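Local coordinates for protein SusD homolog (Bacteroides ovatus, PDB 4F53) that probably binds mucin O-glycans as a SusD-like outer-membrane lipoprotein with a TPR-like helical fold, at residues N217-S221 with Q222-E226; Q153-Y156 with A157-E161; L118-I121 with V122-R126. All blocks are in the same frame, centred on the assembly; numbering follows the deposited sequence. Where two conformers were deposited one is given.

Contact 1 (N217-S221 with Q222-E226). With CA (calcium ion), chain D.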
ATOM      1  N   ASN A 217      -8.470   3.672  25.111  1.00 42.86           N
ATOM      2  CA  ASN A 217      -9.329   4.290  26.123  1.00 42.90           C
ATOM      3  C   ASN A 217     -10.644   3.503  26.281  1.00 44.14           C
ATOM      4  O   ASN A 217     -11.729   4.110  26.340  1.00 43.20           O
ATOM      5  CB  ASN A 217      -9.603   5.766  25.783  1.00 45.16           C
ATOM      6  CG  ASN A 217      -8.352   6.587  25.619  1.00 59.16           C
ATOM      7  OD1 ASN A 217      -7.402   6.445  26.381  1.00 58.43           O
ATOM      8  ND2 ASN A 217      -8.321   7.457  24.613  1.00 45.15           N
ATOM      9  N   GLY A 218     -10.528   2.165  26.319  1.00 38.33           N
ATOM     10  CA  GLY A 218     -11.667   1.268  26.487  1.00 37.73           C
ATOM     11  C   GLY A 218     -12.368   0.881  25.199  1.00 43.22           C
ATOM     12  O   GLY A 218     -13.217  -0.007  25.224  1.00 44.58           O
ATOM     13  N   LYS A 219     -12.033   1.536  24.060  1.00 38.82           N
ATOM     14  CA  LYS A 219     -12.647   1.239  22.752  1.00 36.35           C
ATOM     15  C   LYS A 219     -11.888   0.129  22.051  1.00 37.23           C
ATOM     16  O   LYS A 219     -10.709   0.285  21.757  1.00 38.26           O
ATOM     17  CB  LYS A 219     -12.682   2.484  21.854  1.00 39.22           C
ATOM     18  CG  LYS A 219     -13.517   3.664  22.365  1.00 50.95           C
ATOM     19  CD  LYS A 219     -13.180   4.880  21.482  1.00 61.46           C
ATOM     20  CE  LYS A 219     -14.061   6.088  21.660  1.00 67.13           C
ATOM     21  NZ  LYS A 219     -13.946   6.996  20.479  1.00 61.13           N
ATOM     22  N   THR A 220     -12.550  -0.986  21.786  1.00 32.12           N
ATOM     23  CA  THR A 220     -11.961  -2.145  21.094  1.00 31.31           C
ATOM     24  C   THR A 220     -11.894  -1.896  19.588  1.00 34.23           C
ATOM     25  O   THR A 220     -12.487  -0.920  19.094  1.00 34.32           O
ATOM     26  CB  THR A 220     -12.813  -3.397  21.378  1.00 33.85           C
ATOM     27  OG1 THR A 220     -14.108  -3.185  20.819  1.00 35.78           O
ATOM     28  CG2 THR A 220     -12.930  -3.706  22.874  1.00 25.95           C
ATOM     29  N   SER A 221     -11.199  -2.780  18.857  1.00 30.14           N
ATOM     30  CA  SER A 221     -11.131  -2.710  17.392  1.00 28.51           C
ATOM     31  C   SER A 221     -12.567  -2.660  16.796  1.00 29.96           C
ATOM     32  O   SER A 221     -12.852  -1.814  15.951  1.00 28.03           O
ATOM     33  CB  SER A 221     -10.375  -3.904  16.822  1.00 30.87           C
ATOM     34  OG  SER A 221      -9.053  -3.982  17.313  1.00 40.94           O
ATOM     35  N   GLN A 222     -13.459  -3.548  17.264  1.00 27.15           N
ATOM     36  CA  GLN A 222     -14.859  -3.585  16.837  1.00 28.00           C
ATOM     37  C   GLN A 222     -15.550  -2.217  17.036  1.00 32.94           C
ATOM     38  O   GLN A 222     -16.201  -1.726  16.111  1.00 34.59           O
ATOM     39  CB  GLN A 222     -15.642  -4.670  17.619  1.00 29.87           C
ATOM     40  CG  GLN A 222     -17.146  -4.594  17.369  1.00 26.79           C
ATOM     41  CD  GLN A 222     -17.963  -5.624  18.076  1.00 38.42           C
ATOM     42  OE1 GLN A 222     -17.473  -6.411  18.881  1.00 34.15           O
ATOM     43  NE2 GLN A 222     -19.258  -5.599  17.812  1.00 28.59           N
ATOM     44  N   GLN A 223     -15.402  -1.631  18.235  1.00 29.94           N
ATOM     45  CA  GLN A 223     -16.013  -0.356  18.615  0.50 30.62           C
ATOM     46  C   GLN A 223     -15.513   0.799  17.755  1.00 34.48           C
ATOM     47  O   GLN A 223     -16.316   1.620  17.328  1.00 34.40           O
ATOM     48  CB  GLN A 223     -15.758  -0.050  20.100  0.50 32.70           C
ATOM     49  CG  GLN A 223     -16.440   1.226  20.612  0.50 41.79           C
ATOM     50  CD  GLN A 223     -16.350   1.398  22.112  0.50 68.45           C
ATOM     51  OE1 GLN A 223     -16.025   0.466  22.870  0.50 71.60           O
ATOM     52  NE2 GLN A 223     -16.685   2.593  22.577  0.50 50.32           N
ATOM     53  N   LEU A 224     -14.195   0.872  17.515  1.00 31.41           N
ATOM     54  CA  LEU A 224     -13.597   1.937  16.699  1.00 30.30           C
ATOM     55  C   LEU A 224     -14.137   1.864  15.267  1.00 32.40           C
ATOM     56  O   LEU A 224     -14.510   2.884  14.699  1.00 32.31           O
ATOM     57  CB  LEU A 224     -12.054   1.827  16.716  1.00 30.08           C
ATOM     58  CG  LEU A 224     -11.384   2.073  18.092  1.00 33.97           C
ATOM     59  CD1 LEU A 224      -9.993   1.491  18.128  1.00 33.40           C
ATOM     60  CD2 LEU A 224     -11.371   3.563  18.452  1.00 33.92           C
ATOM     61  N   ALA A 225     -14.243   0.645  14.725  1.00 29.00           N
ATOM     62  CA  ALA A 225     -14.744   0.375  13.385  1.00 27.73           C
ATOM     63  C   ALA A 225     -16.231   0.771  13.269  1.00 31.67           C
ATOM     64  O   ALA A 225     -16.600   1.480  12.333  1.00 31.29           O
ATOM     65  CB  ALA A 225     -14.559  -1.087  13.067  1.00 27.26           C
ATOM     66  N   GLU A 226     -17.062   0.353  14.246  1.00 29.95           N
ATOM     67  CA  GLU A 226     -18.500   0.673  14.303  1.00 30.09           C
ATOM     68  C   GLU A 226     -18.741   2.177  14.423  1.00 35.68           C
ATOM     69  O   GLU A 226     -19.636   2.693  13.745  1.00 37.17           O
ATOM     70  CB  GLU A 226     -19.188  -0.067  15.446  1.00 31.28           C
ATOM     71  CG  GLU A 226     -19.255  -1.571  15.212  1.00 31.07           C
ATOM     72  CD  GLU A 226     -19.880  -2.404  16.312  1.00 41.37           C
ATOM     73  OE1 GLU A 226     -20.146  -1.871  17.416  1.00 41.95           O
ATOM     74  OE2 GLU A 226     -20.162  -3.592  16.042  1.00 36.98           O
TER
HETATM   75 CA    CA D 602      -6.205   7.095  28.245  1.00 72.79          CA
HETATM   76  O   HOH W   1      -3.526   7.481  28.769  1.00 55.48           O
HETATM   77  O   HOH W   2      -4.732   8.576  26.753  1.00 53.53           O
HETATM   78  O   HOH W   3      -8.022   5.591  29.455  1.00 56.16           O
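The N-cap of helix 221-231 is formed by Thr220, whose OG1 accepts a bond from Gln223 N at 3.3 Å. With chi1 at 64° the hydroxyl is tucked between the two backbone branches, near enough to the first turn for its oxygen to meet an amide. The carbonyl of Thr220 opens the regular helical bonding, with Leu224 N 2.9 Å from Thr220 O.

Lys219 lays its extended chain across two side chains of that turn, meeting both at about a right angle: its CG lies 3.4 Å from Gln223 NE2, and its CD 3.8 Å from Leu224 CD2. Its amine runs on to salt bridges with Glu227 and Asp164. Leu224 also packs on Lys201 and Ala205 of helix 190-207. Shortening Leu224 to an alanine would probably open a gap toward Lys201 and Ala205 and take the methyl from beside Lys219 CD.

Before the cap, Asn217 and Gly218 turn the chain with positive phi angles, which these two residue types tolerate well. Asn217 OD1 binds the calcium ion at 2.3 Å, alongside three waters. An Asn-Gly type I' hairpin turn thus runs straight into a threonine-capped helix.

Contact 2 (Q153-Y156 with A157-E161)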
ATOM      1  N   GLN A 153       2.179  -0.629  19.244  1.00 33.93           N
ATOM      2  CA  GLN A 153       0.924  -0.488  19.978  1.00 33.70           C
ATOM      3  C   GLN A 153       0.714   0.957  20.487  1.00 40.43           C
ATOM      4  O   GLN A 153      -0.388   1.497  20.346  1.00 40.74           O
ATOM      5  CB  GLN A 153       0.828  -1.452  21.141  1.00 35.20           C
ATOM      6  CG  GLN A 153      -0.561  -1.299  21.811  1.00 35.02           C
ATOM      7  CD  GLN A 153      -0.857  -2.255  22.906  1.00 49.90           C
ATOM      8  OE1 GLN A 153      -0.086  -3.168  23.198  1.00 48.20           O
ATOM      9  NE2 GLN A 153      -1.997  -2.042  23.530  1.00 42.11           N
ATOM     10  N   ALA A 154       1.762   1.567  21.063  1.00 37.39           N
ATOM     11  CA  ALA A 154       1.713   2.951  21.527  1.00 38.69           C
ATOM     12  C   ALA A 154       1.530   3.922  20.353  1.00 40.23           C
ATOM     13  O   ALA A 154       0.805   4.904  20.498  1.00 40.42           O
ATOM     14  CB  ALA A 154       2.978   3.307  22.316  1.00 40.93           C
ATOM     15  N   VAL A 155       2.119   3.626  19.179  1.00 36.83           N
ATOM     16  CA  VAL A 155       1.970   4.445  17.960  1.00 34.76           C
ATOM     17  C   VAL A 155       0.508   4.399  17.501  1.00 38.39           C
ATOM     18  O   VAL A 155      -0.098   5.458  17.322  1.00 39.09           O
ATOM     19  CB  VAL A 155       2.934   4.010  16.839  1.00 36.95           C
ATOM     20  CG1 VAL A 155       2.655   4.777  15.548  1.00 35.20           C
ATOM     21  CG2 VAL A 155       4.393   4.192  17.268  1.00 37.76           C
ATOM     22  N   TYR A 156      -0.071   3.178  17.367  1.00 33.41           N
ATOM     23  CA  TYR A 156      -1.466   3.001  16.957  1.00 33.14           C
ATOM     24  C   TYR A 156      -2.432   3.651  17.959  1.00 36.71           C
ATOM     25  O   TYR A 156      -3.354   4.336  17.534  1.00 37.86           O
ATOM     26  CB  TYR A 156      -1.795   1.499  16.776  1.00 33.44           C
ATOM     27  CG  TYR A 156      -1.634   1.027  15.343  1.00 32.04           C
ATOM     28  CD1 TYR A 156      -0.366   0.878  14.770  1.00 32.63           C
ATOM     29  CD2 TYR A 156      -2.743   0.735  14.559  1.00 31.24           C
ATOM     30  CE1 TYR A 156      -0.215   0.442  13.451  1.00 29.94           C
ATOM     31  CE2 TYR A 156      -2.606   0.317  13.236  1.00 31.56           C
ATOM     32  CZ  TYR A 156      -1.339   0.167  12.686  1.00 37.50           C
ATOM     33  OH  TYR A 156      -1.224  -0.233  11.375  1.00 33.46           O
ATOM     34  N   ALA A 157      -2.195   3.484  19.279  1.00 32.68           N
ATOM     35  CA  ALA A 157      -3.060   4.055  20.315  1.00 32.76           C
ATOM     36  C   ALA A 157      -3.042   5.588  20.269  1.00 38.11           C
ATOM     37  O   ALA A 157      -4.111   6.197  20.320  1.00 38.64           O
ATOM     38  CB  ALA A 157      -2.656   3.558  21.694  1.00 34.40           C
ATOM     39  N   LYS A 158      -1.852   6.208  20.128  1.00 35.54           N
ATOM     40  CA  LYS A 158      -1.757   7.668  20.040  1.00 35.95           C
ATOM     41  C   LYS A 158      -2.442   8.170  18.742  1.00 39.68           C
ATOM     42  O   LYS A 158      -3.262   9.081  18.803  1.00 41.67           O
ATOM     43  CB  LYS A 158      -0.305   8.150  20.129  1.00 38.25           C
ATOM     44  CG  LYS A 158      -0.190   9.654  20.006  1.00 40.00           C
ATOM     45  CD  LYS A 158       1.204  10.198  20.257  1.00 46.16           C
ATOM     46  CE  LYS A 158       1.436  11.499  19.508  1.00 43.49           C
ATOM     47  NZ  LYS A 158       0.429  12.558  19.829  1.00 48.52           N
HETATM   48  N   MSE A 159      -2.165   7.531  17.601  1.00 32.34           N
HETATM   49  CA  MSE A 159      -2.764   7.877  16.313  1.00 29.80           C
HETATM   50  C   MSE A 159      -4.277   7.816  16.357  1.00 36.18           C
HETATM   51  O   MSE A 159      -4.931   8.750  15.890  1.00 36.93           O
HETATM   52  CB  MSE A 159      -2.274   6.932  15.191  1.00 29.21           C
HETATM   53  CG  MSE A 159      -0.839   7.208  14.726  1.00 33.77           C
HETATM   54 SE   MSE A 159      -0.339   5.865  13.395  0.75 38.59          SE
HETATM   55  CE  MSE A 159       1.286   6.739  12.887  1.00 37.87           C
ATOM     56  N   LEU A 160      -4.837   6.725  16.914  1.00 32.81           N
ATOM     57  CA  LEU A 160      -6.290   6.520  16.963  1.00 32.26           C
ATOM     58  C   LEU A 160      -6.953   7.555  17.873  1.00 38.67           C
ATOM     59  O   LEU A 160      -7.992   8.109  17.504  1.00 40.58           O
ATOM     60  CB  LEU A 160      -6.672   5.079  17.354  1.00 30.92           C
ATOM     61  CG  LEU A 160      -6.615   4.065  16.179  1.00 32.88           C
ATOM     62  CD1 LEU A 160      -6.451   2.615  16.691  1.00 31.60           C
ATOM     63  CD2 LEU A 160      -7.868   4.175  15.270  1.00 30.75           C
ATOM     64  N   GLU A 161      -6.303   7.897  18.995  1.00 35.43           N
ATOM     65  CA  GLU A 161      -6.793   8.897  19.935  1.00 35.20           C
ATOM     66  C   GLU A 161      -6.756  10.303  19.296  1.00 38.58           C
ATOM     67  O   GLU A 161      -7.703  11.073  19.449  1.00 39.51           O
ATOM     68  CB  GLU A 161      -5.952   8.842  21.206  1.00 37.79           C
ATOM     69  CG  GLU A 161      -6.349   9.860  22.258  1.00 51.19           C
ATOM     70  CD  GLU A 161      -5.735   9.646  23.629  1.00 75.24           C
ATOM     71  OE1 GLU A 161      -5.440   8.483  23.985  1.00 57.11           O
ATOM     72  OE2 GLU A 161      -5.580  10.646  24.363  1.00 80.07           O
TER
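Met159, a selenomethionine, leans back along helix 152-173 over the residue one turn earlier, Val155. Its CB stands 3.4 Å from Val155 O, the same oxygen that accepts the backbone bond from Met159 N, and CG comes closer still, 3.2 Å from Val155 O. With CG beside the backbone N (chi1 -75°) and the rest of the chain extended, the selenium is carried out next to the valine, where SE lies 3.8 Å from Val155 CG1. The terminal CE ends 3.6 Å from that same methyl, Val155 CG1, the two side chains lying side by side and pointing the same way. A long, flexible, apolar chain suits this place because its selenium and methyl can both lie against one valine methyl.

Such i to i+4 packing on the buried side of a helix fits the TPR-like fold, in which helices pack against one another in pairs. SE also sits above the face of the Tyr156 ring, 5.4 Å from its centroid and 18° off the normal, a Met-aromatic contact at a distance. The phenol suits its site by being apolar on its face and polar at its end: its hydroxyl is hydrogen-bonded to Asp129 and to Arg207. Leu160, one turn on from Tyr156, brings CG to 3.5 Å from Tyr156 O. Lys158 points its amine along the helix surface to a salt bridge with Asp162.

Contact 3 (L118-I121 with V122-R126)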
ATOM      1  N   LEU A 118      -3.452  14.822  10.615  1.00 35.64           N
ATOM      2  CA  LEU A 118      -4.038  13.746   9.808  1.00 33.11           C
ATOM      3  C   LEU A 118      -2.986  13.205   8.818  1.00 36.23           C
ATOM      4  O   LEU A 118      -2.851  11.993   8.694  1.00 34.26           O
ATOM      5  CB  LEU A 118      -5.302  14.224   9.069  1.00 32.62           C
ATOM      6  CG  LEU A 118      -6.018  13.190   8.156  1.00 35.22           C
ATOM      7  CD1 LEU A 118      -6.538  12.004   8.946  1.00 34.06           C
ATOM      8  CD2 LEU A 118      -7.160  13.835   7.397  1.00 35.70           C
ATOM      9  N   TYR A 119      -2.216  14.106   8.152  1.00 32.87           N
ATOM     10  CA  TYR A 119      -1.166  13.734   7.200  1.00 31.59           C
ATOM     11  C   TYR A 119      -0.065  12.989   7.920  1.00 36.71           C
ATOM     12  O   TYR A 119       0.368  11.956   7.427  1.00 37.10           O
ATOM     13  CB  TYR A 119      -0.604  14.976   6.465  1.00 33.32           C
ATOM     14  CG  TYR A 119      -1.646  15.792   5.720  1.00 33.01           C
ATOM     15  CD1 TYR A 119      -2.799  15.192   5.203  1.00 33.35           C
ATOM     16  CD2 TYR A 119      -1.466  17.157   5.507  1.00 33.51           C
ATOM     17  CE1 TYR A 119      -3.745  15.935   4.498  1.00 32.32           C
ATOM     18  CE2 TYR A 119      -2.419  17.913   4.821  1.00 33.62           C
ATOM     19  CZ  TYR A 119      -3.543  17.294   4.302  1.00 38.19           C
ATOM     20  OH  TYR A 119      -4.473  18.047   3.637  1.00 40.78           O
ATOM     21  N   ARG A 120       0.327  13.465   9.121  1.00 33.63           N
ATOM     22  CA  ARG A 120       1.312  12.817   9.996  1.00 33.24           C
ATOM     23  C   ARG A 120       0.909  11.375  10.322  1.00 36.33           C
ATOM     24  O   ARG A 120       1.736  10.482  10.206  1.00 34.34           O
ATOM     25  CB  ARG A 120       1.469  13.609  11.297  1.00 31.11           C
ATOM     26  CG  ARG A 120       2.662  13.169  12.092  1.00 26.42           C
ATOM     27  CD  ARG A 120       2.567  13.750  13.474  1.00 35.90           C
ATOM     28  NE  ARG A 120       3.690  13.303  14.288  1.00 44.03           N
ATOM     29  CZ  ARG A 120       3.685  13.282  15.611  1.00 57.91           C
ATOM     30  NH1 ARG A 120       2.612  13.675  16.283  1.00 48.17           N
ATOM     31  NH2 ARG A 120       4.750  12.859  16.273  1.00 47.17           N
ATOM     32  N   ILE A 121      -0.370  11.154  10.715  1.00 33.04           N
ATOM     33  CA  ILE A 121      -0.893   9.822  11.010  1.00 31.11           C
ATOM     34  C   ILE A 121      -0.754   8.898   9.771  1.00 34.40           C
ATOM     35  O   ILE A 121      -0.147   7.845   9.900  1.00 34.04           O
ATOM     36  CB  ILE A 121      -2.346   9.888  11.549  1.00 31.85           C
ATOM     37  CG1 ILE A 121      -2.344  10.562  12.935  1.00 32.95           C
ATOM     38  CG2 ILE A 121      -2.956   8.471  11.620  1.00 29.36           C
ATOM     39  CD1 ILE A 121      -3.696  10.970  13.502  1.00 29.21           C
ATOM     40  N   VAL A 122      -1.231   9.323   8.584  1.00 31.04           N
ATOM     41  CA  VAL A 122      -1.178   8.526   7.340  1.00 29.10           C
ATOM     42  C   VAL A 122       0.288   8.212   6.947  1.00 35.10           C
ATOM     43  O   VAL A 122       0.586   7.068   6.591  1.00 34.18           O
ATOM     44  CB  VAL A 122      -1.939   9.219   6.154  1.00 30.21           C
ATOM     45  CG1 VAL A 122      -1.883   8.381   4.874  1.00 28.17           C
ATOM     46  CG2 VAL A 122      -3.387   9.533   6.521  1.00 28.72           C
ATOM     47  N   VAL A 123       1.194   9.216   7.020  1.00 32.85           N
ATOM     48  CA  VAL A 123       2.600   9.067   6.629  1.00 32.97           C
ATOM     49  C   VAL A 123       3.313   8.131   7.600  1.00 38.33           C
ATOM     50  O   VAL A 123       3.963   7.179   7.177  1.00 38.90           O
ATOM     51  CB  VAL A 123       3.327  10.435   6.511  1.00 37.27           C
ATOM     52  CG1 VAL A 123       4.828  10.250   6.281  1.00 37.43           C
ATOM     53  CG2 VAL A 123       2.719  11.263   5.392  1.00 36.57           C
HETATM   54  N   MSE A 124       3.166   8.383   8.891  1.00 35.76           N
HETATM   55  CA  MSE A 124       3.838   7.584   9.909  1.00 35.48           C
HETATM   56  C   MSE A 124       3.162   6.214  10.077  1.00 36.90           C
HETATM   57  O   MSE A 124       3.813   5.286  10.551  1.00 37.60           O
HETATM   58  CB  MSE A 124       3.988   8.370  11.223  1.00 37.88           C
HETATM   59  CG  MSE A 124       4.881   9.599  11.036  1.00 45.13           C
HETATM   60 SE   MSE A 124       6.681   9.126  10.389  0.75 52.61          SE
HETATM   61  CE  MSE A 124       7.143  10.739   9.301  1.00 49.05           C
ATOM     62  N   LEU A 125       1.913   6.065   9.606  1.00 31.76           N
ATOM     63  CA  LEU A 125       1.232   4.757   9.535  1.00 30.87           C
ATOM     64  C   LEU A 125       2.005   3.860   8.555  1.00 33.90           C
ATOM     65  O   LEU A 125       2.233   2.716   8.880  1.00 34.29           O
ATOM     66  CB  LEU A 125      -0.252   4.877   9.115  1.00 29.11           C
ATOM     67  CG  LEU A 125      -1.095   3.577   9.069  1.00 31.95           C
ATOM     68  CD1 LEU A 125      -1.201   2.920  10.467  1.00 30.89           C
ATOM     69  CD2 LEU A 125      -2.490   3.861   8.527  1.00 31.63           C
ATOM     70  N   ARG A 126       2.445   4.391   7.391  1.00 31.33           N
ATOM     71  CA  ARG A 126       3.270   3.642   6.414  1.00 31.05           C
ATOM     72  C   ARG A 126       4.573   3.176   7.066  1.00 34.53           C
ATOM     73  O   ARG A 126       4.978   2.034   6.882  1.00 34.04           O
ATOM     74  CB  ARG A 126       3.659   4.485   5.179  1.00 27.77           C
ATOM     75  CG  ARG A 126       2.548   5.143   4.407  1.00 39.86           C
ATOM     76  CD  ARG A 126       3.149   6.001   3.306  1.00 34.38           C
ATOM     77  NE  ARG A 126       4.081   5.207   2.501  1.00 35.09           N
ATOM     78  CZ  ARG A 126       4.013   5.036   1.191  1.00 37.04           C
ATOM     79  NH1 ARG A 126       3.081   5.659   0.481  1.00 32.89           N
ATOM     80  NH2 ARG A 126       4.892   4.263   0.574  1.00 26.68           N
TER
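Val122, Val123 and Met124 give their amides to the carbonyls of Leu118, Tyr119 and Arg120 in ordinary helical bonds, the last, Met124 N to Arg120 O, 2.9 Å long. The fourth is less regular. Leu125 N stands only 2.7 Å from Ile121 O, yet the N-H bends to 134°, and the next amide, Arg126 N, makes weak bonds to both Val122 O and Val123 O. The flattened psi of Met124, -18°, accompanies this local departure from regular helix.

The other close approaches are mostly van der Waals contacts of side-chain carbons with carbonyl oxygens one turn back. Val122 CG2 lies 3.3 Å from Leu118 O, and Val123 CG2 lies 3.2 Å from Tyr119 O, each valine turning this methyl toward its own backbone N and hence back along the helix. Compact branched residues fit here, since they cover the backbone without needing a long reach. Every residue that touches in this part of helix 110-131 is buried, as befits a helix with neighbours on several sides in a TPR-like fold: Val123 meets Phe92 of helix 82-106, while Leu118 and Ile121 both meet Leu200 of helix 190-207.

Arg120 and Met124 come near each other only loosely, CG to CG at 4.3 Å, and their ends diverge. Met124 bends at chi2 (-58°) and again at chi3, and its end leads away, whereas Arg120 stays extended and carries its guanidinium off the helix.

The charge of Arg120 is buried but well matched. It forms a salt bridge with Glu117, gives NE to the hydroxyl of Tyr97 and makes a cation-pi contact with Tyr136; an acetate ion, probably from the crystallisation liquor, lies close to it.

From the N terminus the chain reaches contact 3 first, on helix 110-131, then contact 2 on helix 152-173, and last contact 1, where a hairpin turn leads into helix 221-231. Each is a local turn of backbone that closes no long loop, and the three follow in series without nesting or crossing. Contacts 3 and 2 join two successive helices: Met159 CE packs 3.4 Å from Leu125 N, and Tyr156 OH lies 3.3 Å from Leu125 CD1. Contacts 2 and 1 meet through Asn217 ND2 and Glu161 OE1, a probable hydrogen bond of 3.1 Å that would steady the calcium-binding amide, and through Leu224 packing on Leu160. Contacts 1 and 3 do not touch.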